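Putative secreted cellulose-binding protein (Streptomyces coelicolor, PDB 4OY6) is a copper-dependent lytic polysaccharide monooxygenase of family AA10 that probably cleaves cellulose chains by oxidation. Local coordinates at residues G58-V63 with A110-V115; Q147-P152 with T166-S171. All blocks are in the same frame, centred on the assembly; numbering follows the deposited sequence.

Interaction 1: residues G58-V63 with A110-V115; sequences GDFEAV and ADYFLV
With CG of Phe60 beside its backbone N (chi1 -53°) and CG of Tyr112 held between its own backbone N and carbonyl carbon (chi1 55°), two aromatic side chains approach from opposite directions, the phenol oxygen of Tyr112 arriving at the rim of the Phe60 ring. That oxygen lies near the ring plane, Tyr112 OH being 3.4 Å from Phe60 CZ. The next carbon round that rim, Phe60 CE2, lies 3.6 Å from the same Tyr112 OH. Edge thus meets edge, and the rings do not stack. Leu114, two residues on along the strand and pointing to the same side, adds one methyl: its CD1 sits 4.0 Å from Phe60 CE2, again at the ring edge. Over one face of the Phe60 ring lies the carbonyl oxygen of Gly58, offset toward the rim. The CA of Gly58 comes 4.2 Å from Tyr112 OH. Phe60 also packs on Gln169 and Trp131, while Arg139 makes a cation-pi contact with the Tyr112 ring. The loop and the short, weakly bonded helix at about 60-63, part of the connection between the short strands 52-54 and 92-93, are in this way laid against strand 110-118 of the larger sheet in the immunoglobulin-like core. About 113 Å² is buried in all. The chemistry is that of van der Waals packing between a ring edge, a methyl and a phenol oxygen: close fit and partial burial of apolar surface, with no directed polar bond between the segments.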
loop_
_atom_site.group_PDB
_atom_site.type_symbol
_atom_site.label_atom_id
_atom_site.label_comp_id
_atom_site.label_asym_id
_atom_site.label_seq_id
_atom_site.Cartn_x
_atom_site.Cartn_y
_atom_site.Cartn_z
ATOM N N GLY A 58 17.584 4.254 2.385
ATOM C CA GLY A 58 17.379 3.805 1.017
ATOM C C GLY A 58 17.515 2.310 0.787
ATOM O O GLY A 58 17.378 1.840 -0.350
ATOM N N ASP A 59 17.790 1.551 1.837
ATOM C CA ASP A 59 18.070 0.127 1.676
ATOM C C ASP A 59 16.850 -0.683 2.088
ATOM O O ASP A 59 16.817 -1.306 3.147
ATOM C CB ASP A 59 19.315 -0.304 2.455
ATOM C CG ASP A 59 19.782 -1.699 2.063
ATOM O OD1 ASP A 59 19.118 -2.376 1.231
ATOM O OD2 ASP A 59 20.817 -2.124 2.589
ATOM N N PHE A 60 15.835 -0.667 1.236
ATOM C CA PHE A 60 14.544 -1.179 1.641
ATOM C C PHE A 60 14.499 -2.694 1.775
ATOM O O PHE A 60 13.849 -3.212 2.678
ATOM C CB PHE A 60 13.432 -0.635 0.742
ATOM C CG PHE A 60 13.434 0.864 0.640
ATOM C CD1 PHE A 60 13.438 1.646 1.787
ATOM C CD2 PHE A 60 13.495 1.503 -0.586
ATOM C CE1 PHE A 60 13.487 3.026 1.697
ATOM C CE2 PHE A 60 13.542 2.889 -0.673
ATOM C CZ PHE A 60 13.546 3.650 0.466
ATOM N N GLU A 61 15.214 -3.413 0.922
ATOM C CA GLU A 61 15.269 -4.865 1.054
ATOM C C GLU A 61 15.923 -5.316 2.359
ATOM O O GLU A 61 15.620 -6.400 2.866
ATOM C CB GLU A 61 15.966 -5.502 -0.150
ATOM C CG GLU A 61 15.159 -5.310 -1.422
ATOM C CD GLU A 61 15.677 -6.089 -2.605
ATOM O OE1 GLU A 61 15.140 -5.879 -3.711
ATOM O OE2 GLU A 61 16.605 -6.902 -2.426
ATOM N N ALA A 62 16.811 -4.498 2.910
ATOM C CA ALA A 62 17.458 -4.852 4.169
ATOM C C ALA A 62 16.529 -4.756 5.383
ATOM O O ALA A 62 16.768 -5.410 6.404
ATOM C CB ALA A 62 18.661 -3.959 4.401
ATOM N N VAL A 63 15.489 -3.933 5.282
ATOM C CA VAL A 63 14.590 -3.689 6.416
ATOM C C VAL A 63 13.153 -4.183 6.213
ATOM O O VAL A 63 12.355 -4.154 7.149
ATOM C CB VAL A 63 14.617 -2.197 6.859
ATOM C CG1 VAL A 63 16.006 -1.806 7.344
ATOM C CG2 VAL A 63 14.163 -1.285 5.738
ATOM N N ALA A 110 8.270 14.875 -1.099
ATOM C CA ALA A 110 8.910 13.593 -1.387
ATOM C C ALA A 110 10.280 13.818 -1.999
ATOM O O ALA A 110 10.401 14.615 -2.930
ATOM C CB ALA A 110 8.054 12.735 -2.318
ATOM N N ASP A 111 11.290 13.080 -1.535
ATOM C CA ASP A 111 12.562 13.013 -2.265
ATOM C C ASP A 111 12.354 12.258 -3.578
ATOM O O ASP A 111 12.939 12.600 -4.605
ATOM C CB ASP A 111 13.641 12.310 -1.434
ATOM C CG ASP A 111 14.143 13.144 -0.262
ATOM O OD1 ASP A 111 13.744 14.328 -0.101
ATOM O OD2 ASP A 111 14.942 12.574 0.501
ATOM N N TYR A 112 11.528 11.215 -3.510
ATOM C CA TYR A 112 11.165 10.406 -4.655
ATOM C C TYR A 112 10.032 9.467 -4.231
ATOM O O TYR A 112 9.822 9.222 -3.036
ATOM C CB TYR A 112 12.352 9.571 -5.171
ATOM C CG TYR A 112 13.023 8.681 -4.149
ATOM C CD1 TYR A 112 12.554 7.401 -3.899
ATOM C CD2 TYR A 112 14.095 9.131 -3.393
ATOM C CE1 TYR A 112 13.148 6.586 -2.957
ATOM C CE2 TYR A 112 14.713 8.305 -2.461
ATOM C CZ TYR A 112 14.231 7.041 -2.233
ATOM O OH TYR A 112 14.817 6.227 -1.305
ATOM N N PHE A 113 9.339 8.938 -5.235
ATOM C CA PHE A 113 8.488 7.760 -5.118
ATOM C C PHE A 113 9.048 6.662 -5.996
ATOM O O PHE A 113 9.535 6.909 -7.094
ATOM C CB PHE A 113 7.054 8.048 -5.585
ATOM C CG PHE A 113 6.349 9.117 -4.790
ATOM C CD1 PHE A 113 5.703 8.803 -3.620
ATOM C CD2 PHE A 113 6.314 10.433 -5.226
ATOM C CE1 PHE A 113 5.039 9.771 -2.892
ATOM C CE2 PHE A 113 5.646 11.413 -4.497
ATOM C CZ PHE A 113 5.015 11.079 -3.326
ATOM N N LEU A 114 8.960 5.437 -5.498
ATOM C CA LEU A 114 9.171 4.222 -6.300
ATOM C C LEU A 114 7.827 3.526 -6.387
ATOM O O LEU A 114 7.136 3.369 -5.384
ATOM C CB LEU A 114 10.187 3.286 -5.656
ATOM C CG LEU A 114 11.509 3.903 -5.251
ATOM C CD1 LEU A 114 12.355 2.866 -4.517
ATOM C CD2 LEU A 114 12.251 4.530 -6.413
ATOM N N VAL A 115 7.461 3.076 -7.584
ATOM C CA VAL A 115 6.219 2.340 -7.738
ATOM C C VAL A 115 6.542 1.027 -8.445
ATOM O O VAL A 115 7.198 1.009 -9.479
ATOM C CB VAL A 115 5.166 3.120 -8.558
ATOM C CG1 VAL A 115 3.854 2.360 -8.569
ATOM C CG2 VAL A 115 4.973 4.529 -8.020
#

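Interaction 2: residues Q147-P152 with T166-S171; sequences QNYEIP and TIWQAS. With NA (sodium ion), chain L.
Tyr149 and Trp168 meet across the interior of the immunoglobulin-like beta-sandwich of an AA10 enzyme, one from strand 148-154 of the three-stranded sheet, the other from strand 161-170 of the larger sheet. The two side chains cross at about a right angle, and their rings meet obliquely: the Tyr149 ring and the five-membered ring of Trp168 have planes at 56° and centroids 5.6 Å apart. The touching atoms are Tyr149 CE2 and Trp168 CZ2, 3.8 Å from one another, with Trp168 CE2 slightly farther from the same tyrosine carbon. Trp168 has CG anti to its backbone N (chi1 167°), which carries the indole across the gap between the sheets. Both polar ends are satisfied nearby: Tyr149 OH is hydrogen-bonded with Asp104 OD2 and Gly109 N, and Trp168 NE1 with Gly109 O. The two bonds to Gly109 tie both rings to the backbone just after the copper ligand His108, while Asp104 holds the tyrosine hydroxyl from the end of strand 97-104. The indole also stacks on Tyr177; the side chain of Trp168 lies about 6 Å from the copper ion and about 4 Å from that of His108, consistent with a second-shell place for the indole. Farther along the strands Ile151 and Thr166 point at each other more loosely, Ile151 CD1 being 4.5 Å from Thr166 CG2; Ile151 also packs on Phe113 and Leu102. The CA atoms of Tyr149 and Trp168 remain 10.1 Å apart, a separation bridged by side chains alone. Asn148 points the opposite way from Tyr149, out of the sandwich, where it shares a sodium ion with His103 and a water: Asn148 OD1 binds the ion at 1.9 Å.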
loop_
_atom_site.group_PDB
_atom_site.type_symbol
_atom_site.label_atom_id
_atom_site.label_comp_id
_atom_site.label_asym_id
_atom_site.label_seq_id
_atom_site.Cartn_x
_atom_site.Cartn_y
_atom_site.Cartn_z
ATOM N N GLN A 147 -0.395 18.812 0.105
ATOM C CA GLN A 147 -1.305 17.883 0.755
ATOM C C GLN A 147 -1.655 16.673 -0.106
ATOM O O GLN A 147 -2.186 15.693 0.412
ATOM C CB GLN A 147 -2.577 18.581 1.204
ATOM C CG GLN A 147 -2.374 19.426 2.446
ATOM C CD GLN A 147 -3.616 19.398 3.296
ATOM O OE1 GLN A 147 -4.649 19.922 2.894
ATOM N NE2 GLN A 147 -3.543 18.742 4.454
ATOM N N ASN A 148 -1.376 16.747 -1.410
ATOM C CA ASN A 148 -1.602 15.622 -2.293
ATOM C C ASN A 148 -0.438 15.502 -3.271
ATOM O O ASN A 148 0.081 16.512 -3.729
ATOM C CB ASN A 148 -2.931 15.796 -3.039
ATOM C CG ASN A 148 -4.103 15.870 -2.091
ATOM O OD1 ASN A 148 -4.588 14.840 -1.600
ATOM N ND2 ASN A 148 -4.547 17.088 -1.785
ATOM N N TYR A 149 -0.074 14.268 -3.593
ATOM C CA TYR A 149 0.917 13.972 -4.636
ATOM C C TYR A 149 0.275 13.021 -5.633
ATOM O O TYR A 149 -0.395 12.060 -5.230
ATOM C CB TYR A 149 2.193 13.322 -4.053
ATOM C CG TYR A 149 2.708 14.007 -2.808
ATOM C CD1 TYR A 149 3.255 15.281 -2.861
ATOM C CD2 TYR A 149 2.620 13.398 -1.579
ATOM C CE1 TYR A 149 3.677 15.917 -1.703
ATOM C CE2 TYR A 149 3.061 14.014 -0.430
ATOM C CZ TYR A 149 3.576 15.285 -0.487
ATOM O OH TYR A 149 3.986 15.929 0.665
ATOM N N GLU A 150 0.509 13.249 -6.916
ATOM C CA GLU A 150 0.038 12.364 -7.962
ATOM C C GLU A 150 1.204 11.839 -8.795
ATOM O O GLU A 150 2.075 12.626 -9.231
ATOM C CB GLU A 150 -0.957 13.084 -8.881
ATOM C CG GLU A 150 -2.252 13.435 -8.188
ATOM C CD GLU A 150 -3.353 13.904 -9.112
ATOM O OE1 GLU A 150 -3.150 14.006 -10.332
ATOM O OE2 GLU A 150 -4.453 14.161 -8.596
ATOM N N ILE A 151 1.236 10.526 -8.974
ATOM C CA ILE A 151 2.238 9.864 -9.794
ATOM C C ILE A 151 1.519 9.232 -10.986
ATOM O O ILE A 151 0.748 8.293 -10.805
ATOM C CB ILE A 151 3.003 8.754 -9.061
ATOM C CG1 ILE A 151 3.607 9.255 -7.751
ATOM C CG2 ILE A 151 4.083 8.190 -9.974
ATOM C CD1 ILE A 151 3.391 8.345 -6.593
ATOM N N PRO A 152 1.748 9.756 -12.196
ATOM C CA PRO A 152 1.099 9.181 -13.386
ATOM C C PRO A 152 1.859 7.955 -13.824
ATOM O O PRO A 152 2.975 8.057 -14.320
ATOM C CB PRO A 152 1.183 10.295 -14.412
ATOM C CG PRO A 152 2.392 11.081 -14.004
ATOM C CD PRO A 152 2.586 10.920 -12.527
ATOM N N THR A 166 3.829 1.137 -3.557
ATOM C CA THR A 166 4.310 2.489 -3.641
ATOM C C THR A 166 5.164 2.796 -2.423
ATOM O O THR A 166 4.741 2.593 -1.289
ATOM C CB THR A 166 3.131 3.491 -3.692
ATOM O OG1 THR A 166 2.323 3.239 -4.837
ATOM C CG2 THR A 166 3.620 4.915 -3.725
ATOM N N ILE A 167 6.382 3.250 -2.692
ATOM C CA ILE A 167 7.325 3.644 -1.650
ATOM C C ILE A 167 7.516 5.152 -1.732
ATOM O O ILE A 167 7.960 5.669 -2.751
ATOM C CB ILE A 167 8.667 2.897 -1.787
ATOM C CG1 ILE A 167 8.431 1.379 -1.795
ATOM C CG2 ILE A 167 9.605 3.305 -0.667
ATOM C CD1 ILE A 167 9.662 0.528 -1.910
ATOM N N TRP A 168 7.149 5.837 -0.654
ATOM C CA TRP A 168 7.241 7.289 -0.535
ATOM C C TRP A 168 8.387 7.616 0.403
ATOM O O TRP A 168 8.303 7.332 1.595
ATOM C CB TRP A 168 5.931 7.850 0.003
ATOM C CG TRP A 168 5.918 9.276 0.468
ATOM C CD1 TRP A 168 6.746 10.300 0.106
ATOM C CD2 TRP A 168 4.985 9.817 1.400
ATOM N NE1 TRP A 168 6.382 11.444 0.779
ATOM C CE2 TRP A 168 5.298 11.174 1.574
ATOM C CE3 TRP A 168 3.912 9.268 2.122
ATOM C CZ2 TRP A 168 4.582 11.990 2.454
ATOM C CZ3 TRP A 168 3.204 10.067 2.973
ATOM C CH2 TRP A 168 3.550 11.414 3.150
ATOM N N GLN A 169 9.448 8.211 -0.126
ATOM C CA GLN A 169 10.543 8.704 0.693
ATOM C C GLN A 169 10.246 10.172 0.998
ATOM O O GLN A 169 10.295 11.010 0.094
ATOM C CB GLN A 169 11.885 8.566 -0.032
ATOM C CG GLN A 169 13.063 9.076 0.771
ATOM C CD GLN A 169 13.360 8.222 1.965
ATOM O OE1 GLN A 169 13.116 7.011 1.979
ATOM N NE2 GLN A 169 13.964 8.847 2.977
ATOM N N ALA A 170 9.879 10.466 2.240
ATOM C CA ALA A 170 9.496 11.823 2.604
ATOM C C ALA A 170 10.731 12.714 2.678
ATOM O O ALA A 170 11.838 12.222 2.891
ATOM C CB ALA A 170 8.746 11.815 3.914
ATOM N N SER A 171 10.544 14.024 2.510
ATOM C CA SER A 171 11.667 14.964 2.456
ATOM C C SER A 171 12.101 15.579 3.780
ATOM O O SER A 171 13.173 16.154 3.845
ATOM C CB SER A 171 11.334 16.081 1.477
ATOM O OG SER A 171 11.266 15.576 0.150
HETATM NA NA NA L . -6.100 14.676 -0.389
HETATM O O HOH W 1 -7.130 13.019 -1.041
#

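Overall arrangement
From the N terminus, the chain leaves strand 2-6, runs through the helical region and strand 52-54 to reach 58-63. Interaction 1 closes the loop from there to 110-115, which takes in strand 97-104 and the copper ligand His108. Interaction 2 opens only afterwards, at 147-152, and closes a shorter loop at 166-171; the two contacts follow in series and neither nest nor cross. Interaction 1 ties the 58-63 segment to the larger sheet, whereas interaction 2 joins the two sheets through the core. Strands 110-118 and 161-170 are antiparallel neighbours, linked by Leu114 O and Ile167 N, and Phe113 packs against Trp168.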